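Local coordinates for protein fatty acid synthase 1, isoform A (Drosophila melanogaster, PDB 6FN6) that carries, in this piece, the dehydratase, enoylreductase and ketoreductase domains that probably process the growing acyl chain during NADPH-dependent fatty acid synthesis, at residues Q482-A496 against L511-F525. Residues are numbered along the deposited sequence; the frame is centred on the assembly and turned at random.
Sequences QYVYVVCQGEELFGA and LARLVFVQDAKAEKF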
ATOM      1  N   GLN A 482     -52.996  62.663  37.109  1.00 78.58           N
ATOM      2  CA  GLN A 482     -54.098  61.708  37.170  1.00 78.72           C
ATOM      3  C   GLN A 482     -53.713  60.328  36.647  1.00 72.65           C
ATOM      4  O   GLN A 482     -52.686  60.158  35.990  1.00 73.83           O
ATOM      5  CB  GLN A 482     -55.297  62.236  36.379  1.00 84.96           C
ATOM      6  CG  GLN A 482     -54.991  62.568  34.929  1.00 89.53           C
ATOM      7  CD  GLN A 482     -56.190  63.139  34.198  1.00 93.75           C
ATOM      8  OE1 GLN A 482     -57.309  63.124  34.710  1.00 94.62           O
ATOM      9  NE2 GLN A 482     -55.961  63.653  32.995  1.00 95.66           N
ATOM     10  N   TYR A 483     -54.551  59.346  36.964  1.00 57.28           N
ATOM     11  CA  TYR A 483     -54.358  57.969  36.520  1.00 50.22           C
ATOM     12  C   TYR A 483     -55.392  57.633  35.446  1.00 46.37           C
ATOM     13  O   TYR A 483     -56.513  58.136  35.478  1.00 47.36           O
ATOM     14  CB  TYR A 483     -54.461  56.997  37.699  1.00 50.23           C
ATOM     15  CG  TYR A 483     -53.368  57.175  38.734  1.00 53.92           C
ATOM     16  CD1 TYR A 483     -53.494  58.101  39.761  1.00 58.20           C
ATOM     17  CD2 TYR A 483     -52.210  56.410  38.682  1.00 55.60           C
ATOM     18  CE1 TYR A 483     -52.494  58.262  40.705  1.00 59.48           C
ATOM     19  CE2 TYR A 483     -51.207  56.564  39.622  1.00 57.25           C
ATOM     20  CZ  TYR A 483     -51.354  57.487  40.630  1.00 57.45           C
ATOM     21  OH  TYR A 483     -50.351  57.634  41.562  1.00 56.93           O
ATOM     22  N   VAL A 484     -55.003  56.805  34.482  1.00 52.51           N
ATOM     23  CA  VAL A 484     -55.885  56.463  33.372  1.00 49.24           C
ATOM     24  C   VAL A 484     -56.361  55.018  33.477  1.00 48.20           C
ATOM     25  O   VAL A 484     -55.554  54.092  33.566  1.00 46.16           O
ATOM     26  CB  VAL A 484     -55.187  56.705  32.024  1.00 47.25           C
ATOM     27  CG1 VAL A 484     -56.123  56.382  30.869  1.00 46.26           C
ATOM     28  CG2 VAL A 484     -54.693  58.142  31.930  1.00 47.25           C
ATOM     29  N   TYR A 485     -57.677  54.832  33.466  1.00 48.27           N
ATOM     30  CA  TYR A 485     -58.260  53.498  33.488  1.00 47.67           C
ATOM     31  C   TYR A 485     -58.682  53.098  32.084  1.00 47.75           C
ATOM     32  O   TYR A 485     -59.579  53.707  31.501  1.00 48.34           O
ATOM     33  CB  TYR A 485     -59.465  53.427  34.430  1.00 50.06           C
ATOM     34  CG  TYR A 485     -59.107  53.452  35.896  1.00 47.52           C
ATOM     35  CD1 TYR A 485     -58.752  52.288  36.562  1.00 47.03           C
ATOM     36  CD2 TYR A 485     -59.142  54.637  36.619  1.00 48.06           C
ATOM     37  CE1 TYR A 485     -58.424  52.305  37.904  1.00 46.73           C
ATOM     38  CE2 TYR A 485     -58.818  54.662  37.961  1.00 47.40           C
ATOM     39  CZ  TYR A 485     -58.462  53.494  38.598  1.00 47.08           C
ATOM     40  OH  TYR A 485     -58.139  53.516  39.933  1.00 49.51           O
ATOM     41  N   VAL A 486     -58.027  52.078  31.543  1.00 47.55           N
ATOM     42  CA  VAL A 486     -58.374  51.558  30.229  1.00 47.68           C
ATOM     43  C   VAL A 486     -59.367  50.423  30.424  1.00 48.19           C
ATOM     44  O   VAL A 486     -59.025  49.380  30.979  1.00 47.72           O
ATOM     45  CB  VAL A 486     -57.128  51.083  29.456  1.00 47.02           C
ATOM     46  CG1 VAL A 486     -57.482  50.757  28.014  1.00 47.35           C
ATOM     47  CG2 VAL A 486     -56.023  52.132  29.518  1.00 47.96           C
ATOM     48  N   VAL A 487     -60.600  50.633  29.978  1.00 50.67           N
ATOM     49  CA  VAL A 487     -61.667  49.660  30.190  1.00 50.58           C
ATOM     50  C   VAL A 487     -61.969  48.924  28.894  1.00 51.91           C
ATOM     51  O   VAL A 487     -62.298  49.543  27.889  1.00 50.95           O
ATOM     52  CB  VAL A 487     -62.935  50.341  30.738  1.00 49.90           C
ATOM     53  CG1 VAL A 487     -64.040  49.318  30.966  1.00 48.01           C
ATOM     54  CG2 VAL A 487     -62.623  51.081  32.028  1.00 48.05           C
ATOM     55  N   CYS A 488     -61.856  47.601  28.923  1.00 54.05           N
ATOM     56  CA  CYS A 488     -62.125  46.780  27.745  1.00 57.30           C
ATOM     57  C   CYS A 488     -63.135  45.683  28.075  1.00 66.85           C
ATOM     58  O   CYS A 488     -62.754  44.562  28.416  1.00 65.37           O
ATOM     59  CB  CYS A 488     -60.833  46.160  27.212  1.00 53.88           C
ATOM     60  SG  CYS A 488     -61.069  45.140  25.739  1.00 54.75           S
ATOM     61  N   GLN A 489     -64.419  46.013  27.982  1.00 60.48           N
ATOM     62  CA  GLN A 489     -65.478  45.086  28.369  1.00 69.00           C
ATOM     63  C   GLN A 489     -66.145  44.415  27.167  1.00 75.33           C
ATOM     64  O   GLN A 489     -66.696  45.085  26.294  1.00 74.48           O
ATOM     65  CB  GLN A 489     -66.538  45.819  29.195  1.00 69.98           C
ATOM     66  CG  GLN A 489     -67.672  44.929  29.676  1.00 72.31           C
ATOM     67  CD  GLN A 489     -68.496  45.565  30.781  1.00 71.20           C
ATOM     68  OE1 GLN A 489     -68.241  46.697  31.192  1.00 70.93           O
ATOM     69  NE2 GLN A 489     -69.492  44.836  31.268  1.00 71.66           N
ATOM     70  N   GLY A 490     -66.103  43.085  27.146  1.00127.06           N
ATOM     71  CA  GLY A 490     -66.774  42.300  26.123  1.00133.81           C
ATOM     72  C   GLY A 490     -66.357  42.621  24.702  1.00137.94           C
ATOM     73  O   GLY A 490     -67.203  42.770  23.820  1.00141.53           O
ATOM     74  N   GLU A 491     -65.051  42.723  24.479  1.00106.60           N
ATOM     75  CA  GLU A 491     -64.518  43.032  23.156  1.00107.06           C
ATOM     76  C   GLU A 491     -63.705  41.885  22.561  1.00107.04           C
ATOM     77  O   GLU A 491     -62.901  41.255  23.246  1.00105.58           O
ATOM     78  CB  GLU A 491     -63.654  44.292  23.221  1.00106.75           C
ATOM     79  CG  GLU A 491     -64.421  45.555  23.561  1.00108.46           C
ATOM     80  CD  GLU A 491     -65.409  45.925  22.478  1.00109.88           C
ATOM     81  OE1 GLU A 491     -65.075  45.744  21.288  1.00111.16           O
ATOM     82  OE2 GLU A 491     -66.505  46.425  22.808  1.00109.83           O
ATOM     83  N   GLU A 492     -63.928  41.624  21.276  1.00117.34           N
ATOM     84  CA  GLU A 492     -63.185  40.600  20.551  1.00112.67           C
ATOM     85  C   GLU A 492     -61.910  41.192  19.959  1.00103.97           C
ATOM     86  O   GLU A 492     -61.787  42.406  19.800  1.00 95.92           O
ATOM     87  CB  GLU A 492     -64.040  39.974  19.444  1.00116.55           C
ATOM     88  CG  GLU A 492     -65.170  39.075  19.940  1.00118.72           C
ATOM     89  CD  GLU A 492     -66.257  39.829  20.681  1.00120.33           C
ATOM     90  OE1 GLU A 492     -66.052  41.018  20.999  1.00122.20           O
ATOM     91  OE2 GLU A 492     -67.319  39.226  20.945  1.00118.93           O
ATOM     92  N   LEU A 493     -60.961  40.317  19.650  1.00113.42           N
ATOM     93  CA  LEU A 493     -59.660  40.706  19.119  1.00108.73           C
ATOM     94  C   LEU A 493     -58.950  41.642  20.085  1.00 99.14           C
ATOM     95  O   LEU A 493     -58.206  42.531  19.670  1.00100.33           O
ATOM     96  CB  LEU A 493     -59.799  41.387  17.756  1.00116.16           C
ATOM     97  CG  LEU A 493     -60.275  40.524  16.588  1.00122.33           C
ATOM     98  CD1 LEU A 493     -60.462  41.393  15.356  1.00124.40           C
ATOM     99  CD2 LEU A 493     -59.320  39.378  16.309  1.00121.25           C
ATOM    100  N   PHE A 494     -59.185  41.442  21.376  1.00 72.20           N
ATOM    101  CA  PHE A 494     -58.387  42.100  22.396  1.00 65.61           C
ATOM    102  C   PHE A 494     -58.054  41.112  23.499  1.00 53.60           C
ATOM    103  O   PHE A 494     -58.802  40.969  24.467  1.00 54.12           O
ATOM    104  CB  PHE A 494     -59.115  43.315  22.973  1.00 71.99           C
ATOM    105  CG  PHE A 494     -59.192  44.480  22.025  1.00 76.82           C
ATOM    106  CD1 PHE A 494     -58.041  45.049  21.506  1.00 78.09           C
ATOM    107  CD2 PHE A 494     -60.417  45.010  21.662  1.00 77.88           C
ATOM    108  CE1 PHE A 494     -58.112  46.121  20.635  1.00 79.10           C
ATOM    109  CE2 PHE A 494     -60.494  46.080  20.793  1.00 79.12           C
ATOM    110  CZ  PHE A 494     -59.341  46.637  20.279  1.00 79.92           C
ATOM    111  N   GLY A 495     -56.943  40.405  23.326  1.00 36.11           N
ATOM    112  CA  GLY A 495     -56.425  39.538  24.362  1.00 35.14           C
ATOM    113  C   GLY A 495     -55.860  40.392  25.474  1.00 34.73           C
ATOM    114  O   GLY A 495     -55.173  41.379  25.208  1.00 34.74           O
ATOM    115  N   ALA A 496     -56.126  40.006  26.716  1.00 37.29           N
ATOM    116  CA  ALA A 496     -55.743  40.820  27.860  1.00 36.95           C
ATOM    117  C   ALA A 496     -54.225  40.980  27.944  1.00 36.55           C
ATOM    118  O   ALA A 496     -53.725  42.066  28.238  1.00 35.77           O
ATOM    119  CB  ALA A 496     -56.287  40.212  29.144  1.00 37.58           C
ATOM    120  N   LEU A 511     -48.934  55.240  34.317  1.00 53.95           N
ATOM    121  CA  LEU A 511     -50.139  55.839  34.880  1.00 54.29           C
ATOM    122  C   LEU A 511     -51.423  55.113  34.471  1.00 47.41           C
ATOM    123  O   LEU A 511     -52.517  55.517  34.868  1.00 46.72           O
ATOM    124  CB  LEU A 511     -50.225  57.308  34.462  1.00 63.82           C
ATOM    125  CG  LEU A 511     -49.089  58.229  34.925  1.00 71.71           C
ATOM    126  CD1 LEU A 511     -49.451  59.686  34.665  1.00 75.70           C
ATOM    127  CD2 LEU A 511     -48.719  58.015  36.392  1.00 73.98           C
ATOM    128  N   ALA A 512     -51.297  54.058  33.670  1.00 47.30           N
ATOM    129  CA  ALA A 512     -52.472  53.364  33.145  1.00 43.51           C
ATOM    130  C   ALA A 512     -52.845  52.148  33.993  1.00 42.26           C
ATOM    131  O   ALA A 512     -51.980  51.509  34.595  1.00 39.01           O
ATOM    132  CB  ALA A 512     -52.231  52.939  31.699  1.00 41.57           C
ATOM    133  N   ARG A 513     -54.137  51.834  34.022  1.00 42.16           N
ATOM    134  CA  ARG A 513     -54.647  50.666  34.739  1.00 43.32           C
ATOM    135  C   ARG A 513     -55.670  49.928  33.876  1.00 43.50           C
ATOM    136  O   ARG A 513     -56.714  50.483  33.535  1.00 44.52           O
ATOM    137  CB  ARG A 513     -55.284  51.072  36.070  1.00 41.32           C
ATOM    138  CG  ARG A 513     -54.376  51.861  37.003  1.00 40.72           C
ATOM    139  CD  ARG A 513     -53.239  51.011  37.551  1.00 42.17           C
ATOM    140  NE  ARG A 513     -52.403  51.759  38.492  1.00 42.18           N
ATOM    141  CZ  ARG A 513     -51.347  52.492  38.150  1.00 41.20           C
ATOM    142  NH1 ARG A 513     -50.984  52.596  36.878  1.00 43.53           N
ATOM    143  NH2 ARG A 513     -50.655  53.131  39.082  1.00 40.66           N
ATOM    144  N   LEU A 514     -55.377  48.674  33.543  1.00 44.25           N
ATOM    145  CA  LEU A 514     -56.242  47.896  32.657  1.00 43.35           C
ATOM    146  C   LEU A 514     -57.358  47.189  33.417  1.00 43.01           C
ATOM    147  O   LEU A 514     -57.110  46.426  34.350  1.00 40.72           O
ATOM    148  CB  LEU A 514     -55.420  46.864  31.882  1.00 41.67           C
ATOM    149  CG  LEU A 514     -56.214  45.876  31.022  1.00 42.03           C
ATOM    150  CD1 LEU A 514     -57.054  46.605  29.983  1.00 43.82           C
ATOM    151  CD2 LEU A 514     -55.273  44.895  30.355  1.00 41.00           C
ATOM    152  N   VAL A 515     -58.592  47.449  32.994  1.00 49.94           N
ATOM    153  CA  VAL A 515     -59.765  46.790  33.555  1.00 49.70           C
ATOM    154  C   VAL A 515     -60.412  45.941  32.464  1.00 48.35           C
ATOM    155  O   VAL A 515     -61.159  46.447  31.627  1.00 48.77           O
ATOM    156  CB  VAL A 515     -60.753  47.818  34.139  1.00 48.86           C
ATOM    157  CG1 VAL A 515     -61.939  47.122  34.791  1.00 49.36           C
ATOM    158  CG2 VAL A 515     -60.043  48.713  35.144  1.00 48.99           C
ATOM    159  N   PHE A 516     -60.103  44.648  32.478  1.00 44.71           N
ATOM    160  CA  PHE A 516     -60.536  43.733  31.426  1.00 47.20           C
ATOM    161  C   PHE A 516     -61.681  42.842  31.907  1.00 50.96           C
ATOM    162  O   PHE A 516     -61.523  42.077  32.857  1.00 46.52           O
ATOM    163  CB  PHE A 516     -59.357  42.872  30.962  1.00 42.57           C
ATOM    164  CG  PHE A 516     -59.592  42.174  29.655  1.00 40.59           C
ATOM    165  CD1 PHE A 516     -60.275  40.972  29.605  1.00 38.97           C
ATOM    166  CD2 PHE A 516     -59.107  42.713  28.477  1.00 40.53           C
ATOM    167  CE1 PHE A 516     -60.486  40.328  28.400  1.00 40.91           C
ATOM    168  CE2 PHE A 516     -59.311  42.073  27.270  1.00 40.21           C
ATOM    169  CZ  PHE A 516     -59.999  40.879  27.231  1.00 41.48           C
ATOM    170  N   VAL A 517     -62.829  42.940  31.245  1.00 39.51           N
ATOM    171  CA  VAL A 517     -64.009  42.176  31.640  1.00 46.49           C
ATOM    172  C   VAL A 517     -64.527  41.347  30.469  1.00 45.62           C
ATOM    173  O   VAL A 517     -65.049  41.888  29.496  1.00 43.29           O
ATOM    174  CB  VAL A 517     -65.114  43.112  32.175  1.00 50.62           C
ATOM    175  CG1 VAL A 517     -66.325  42.313  32.618  1.00 54.68           C
ATOM    176  CG2 VAL A 517     -64.585  43.972  33.318  1.00 56.59           C
ATOM    177  N   GLN A 518     -64.395  40.028  30.579  1.00 83.30           N
ATOM    178  CA  GLN A 518     -64.810  39.130  29.507  1.00 94.60           C
ATOM    179  C   GLN A 518     -66.317  39.171  29.293  1.00 99.92           C
ATOM    180  O   GLN A 518     -66.788  39.382  28.176  1.00100.19           O
ATOM    181  CB  GLN A 518     -64.373  37.694  29.806  1.00101.38           C
ATOM    182  CG  GLN A 518     -62.871  37.501  29.911  1.00105.14           C
ATOM    183  CD  GLN A 518     -62.477  36.036  29.923  1.00107.67           C
ATOM    184  OE1 GLN A 518     -63.333  35.152  29.918  1.00108.14           O
ATOM    185  NE2 GLN A 518     -61.175  35.772  29.934  1.00106.71           N
ATOM    186  N   ASP A 519     -67.072  38.973  30.369  1.00 78.54           N
ATOM    187  CA  ASP A 519     -68.524  38.909  30.275  1.00 85.50           C
ATOM    188  C   ASP A 519     -69.086  40.303  30.012  1.00 91.70           C
ATOM    189  O   ASP A 519     -68.859  41.225  30.797  1.00 96.03           O
ATOM    190  CB  ASP A 519     -69.123  38.329  31.556  1.00 81.15           C
ATOM    191  CG  ASP A 519     -70.533  37.820  31.355  1.00 80.46           C
ATOM    192  OD1 ASP A 519     -71.097  38.062  30.267  1.00 80.25           O
ATOM    193  OD2 ASP A 519     -71.079  37.182  32.281  1.00 79.09           O
ATOM    194  N   ALA A 520     -69.826  40.459  28.918  1.00 83.55           N
ATOM    195  CA  ALA A 520     -70.342  41.773  28.548  1.00 86.55           C
ATOM    196  C   ALA A 520     -71.500  42.201  29.446  1.00 85.48           C
ATOM    197  O   ALA A 520     -71.842  43.382  29.504  1.00 81.19           O
ATOM    198  CB  ALA A 520     -70.781  41.771  27.092  1.00 91.34           C
ATOM    199  N   LYS A 521     -72.108  41.241  30.138  1.00123.71           N
ATOM    200  CA  LYS A 521     -73.174  41.552  31.085  1.00120.59           C
ATOM    201  C   LYS A 521     -72.573  41.652  32.485  1.00116.70           C
ATOM    202  O   LYS A 521     -72.367  40.645  33.162  1.00117.65           O
ATOM    203  CB  LYS A 521     -74.295  40.509  31.030  1.00117.30           C
ATOM    204  CG  LYS A 521     -73.872  39.103  31.386  1.00112.92           C
ATOM    205  CD  LYS A 521     -74.702  38.072  30.645  1.00112.23           C
ATOM    206  CE  LYS A 521     -74.108  36.682  30.780  1.00114.27           C
ATOM    207  NZ  LYS A 521     -74.900  35.667  30.032  1.00117.24           N
ATOM    208  N   ALA A 522     -72.280  42.875  32.902  1.00 81.78           N
ATOM    209  CA  ALA A 522     -71.685  43.123  34.207  1.00 80.87           C
ATOM    210  C   ALA A 522     -71.842  44.598  34.541  1.00 78.55           C
ATOM    211  O   ALA A 522     -72.054  45.416  33.646  1.00 76.17           O
ATOM    212  CB  ALA A 522     -70.219  42.715  34.219  1.00 86.39           C
ATOM    213  N   GLU A 523     -71.741  44.940  35.821  1.00131.30           N
ATOM    214  CA  GLU A 523     -71.905  46.327  36.232  1.00118.82           C
ATOM    215  C   GLU A 523     -70.928  47.180  35.440  1.00115.81           C
ATOM    216  O   GLU A 523     -69.758  46.821  35.297  1.00113.29           O
ATOM    217  CB  GLU A 523     -71.663  46.499  37.735  1.00117.87           C
ATOM    218  CG  GLU A 523     -72.693  45.831  38.632  1.00120.03           C
ATOM    219  CD  GLU A 523     -72.458  44.340  38.795  1.00119.85           C
ATOM    220  OE1 GLU A 523     -71.541  43.803  38.138  1.00119.00           O
ATOM    221  OE2 GLU A 523     -73.189  43.707  39.586  1.00119.38           O
ATOM    222  N   LYS A 524     -71.407  48.306  34.923  1.00105.62           N
ATOM    223  CA  LYS A 524     -70.561  49.185  34.132  1.00106.09           C
ATOM    224  C   LYS A 524     -69.361  49.561  34.979  1.00101.03           C
ATOM    225  O   LYS A 524     -69.426  49.504  36.208  1.00103.46           O
ATOM    226  CB  LYS A 524     -71.324  50.439  33.695  1.00111.43           C
ATOM    227  CG  LYS A 524     -72.598  50.162  32.912  1.00117.90           C
ATOM    228  CD  LYS A 524     -72.318  49.422  31.614  1.00119.20           C
ATOM    229  CE  LYS A 524     -73.594  49.216  30.816  1.00122.01           C
ATOM    230  NZ  LYS A 524     -73.339  48.519  29.529  1.00122.28           N
ATOM    231  N   PHE A 525     -68.260  49.935  34.340  1.00 68.03           N
ATOM    232  CA  PHE A 525     -67.082  50.312  35.101  1.00 63.45           C
ATOM    233  C   PHE A 525     -67.452  51.486  35.996  1.00 59.27           C
ATOM    234  O   PHE A 525     -68.123  52.422  35.563  1.00 57.87           O
ATOM    235  CB  PHE A 525     -65.911  50.674  34.189  1.00 61.47           C
ATOM    236  CG  PHE A 525     -64.752  51.277  34.923  1.00 60.68           C
ATOM    237  CD1 PHE A 525     -63.814  50.469  35.540  1.00 59.06           C
ATOM    238  CD2 PHE A 525     -64.602  52.650  35.004  1.00 58.66           C
ATOM    239  CE1 PHE A 525     -62.749  51.017  36.222  1.00 57.06           C
ATOM    240  CE2 PHE A 525     -63.537  53.204  35.686  1.00 56.64           C
ATOM    241  CZ  PHE A 525     -62.609  52.386  36.295  1.00 55.28           C
TER
HETATM  242  O   HOH W   1     -63.532  41.867  26.731  1.00 33.80           O
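Phe516 and Ala496 meet where the second of two parallel strands lies against the start of the helix that links them. Phe516 CB stands on the same side of the sheet as Cys488, and chi1 of -164° sets CG anti to the backbone N. From there the ring is enclosed on both faces: Ala496 CB rests over its centre, 3.8 Å from the ring centroid, as a CH-pi contact, while Cys488 O lies across the other face toward the rim. CG, CD1 and CD2 lie under Ala496 CB, CE2 has Cys488 SG at 3.9 Å, an oblique sulfur-aromatic contact, and the CE2-CZ edge meets Phe494 O in the ring plane.

Strands 483-489 and 512-517 are joined by a parallel ladder that runs one residue past each, from Val484 N to Leu511 O at 2.8 Å to Gly490 N to Val517 O, also 2.8 Å. The opposite side of the sheet carries Tyr485 and Val487, and Phe525 from the loop beyond strand 512-517 folds back over them. Val487 CG2 sits over the Phe525 ring, 3.8 Å from its centroid, and Phe525 CZ reaches one face of Tyr485, 3.7 Å from Tyr485 CG; Leu536 also packs on Phe525. At the far end Tyr483 CD2 lies over one face of the Arg513 guanidinium, whose NE is held in a salt bridge by Asp539.

Strand 483-489, helix 496-504 and strand 512-517 thus form a beta-alpha-beta crossover, the repeating element of Rossmann-type folds, here in the pseudo-ketoreductase domain.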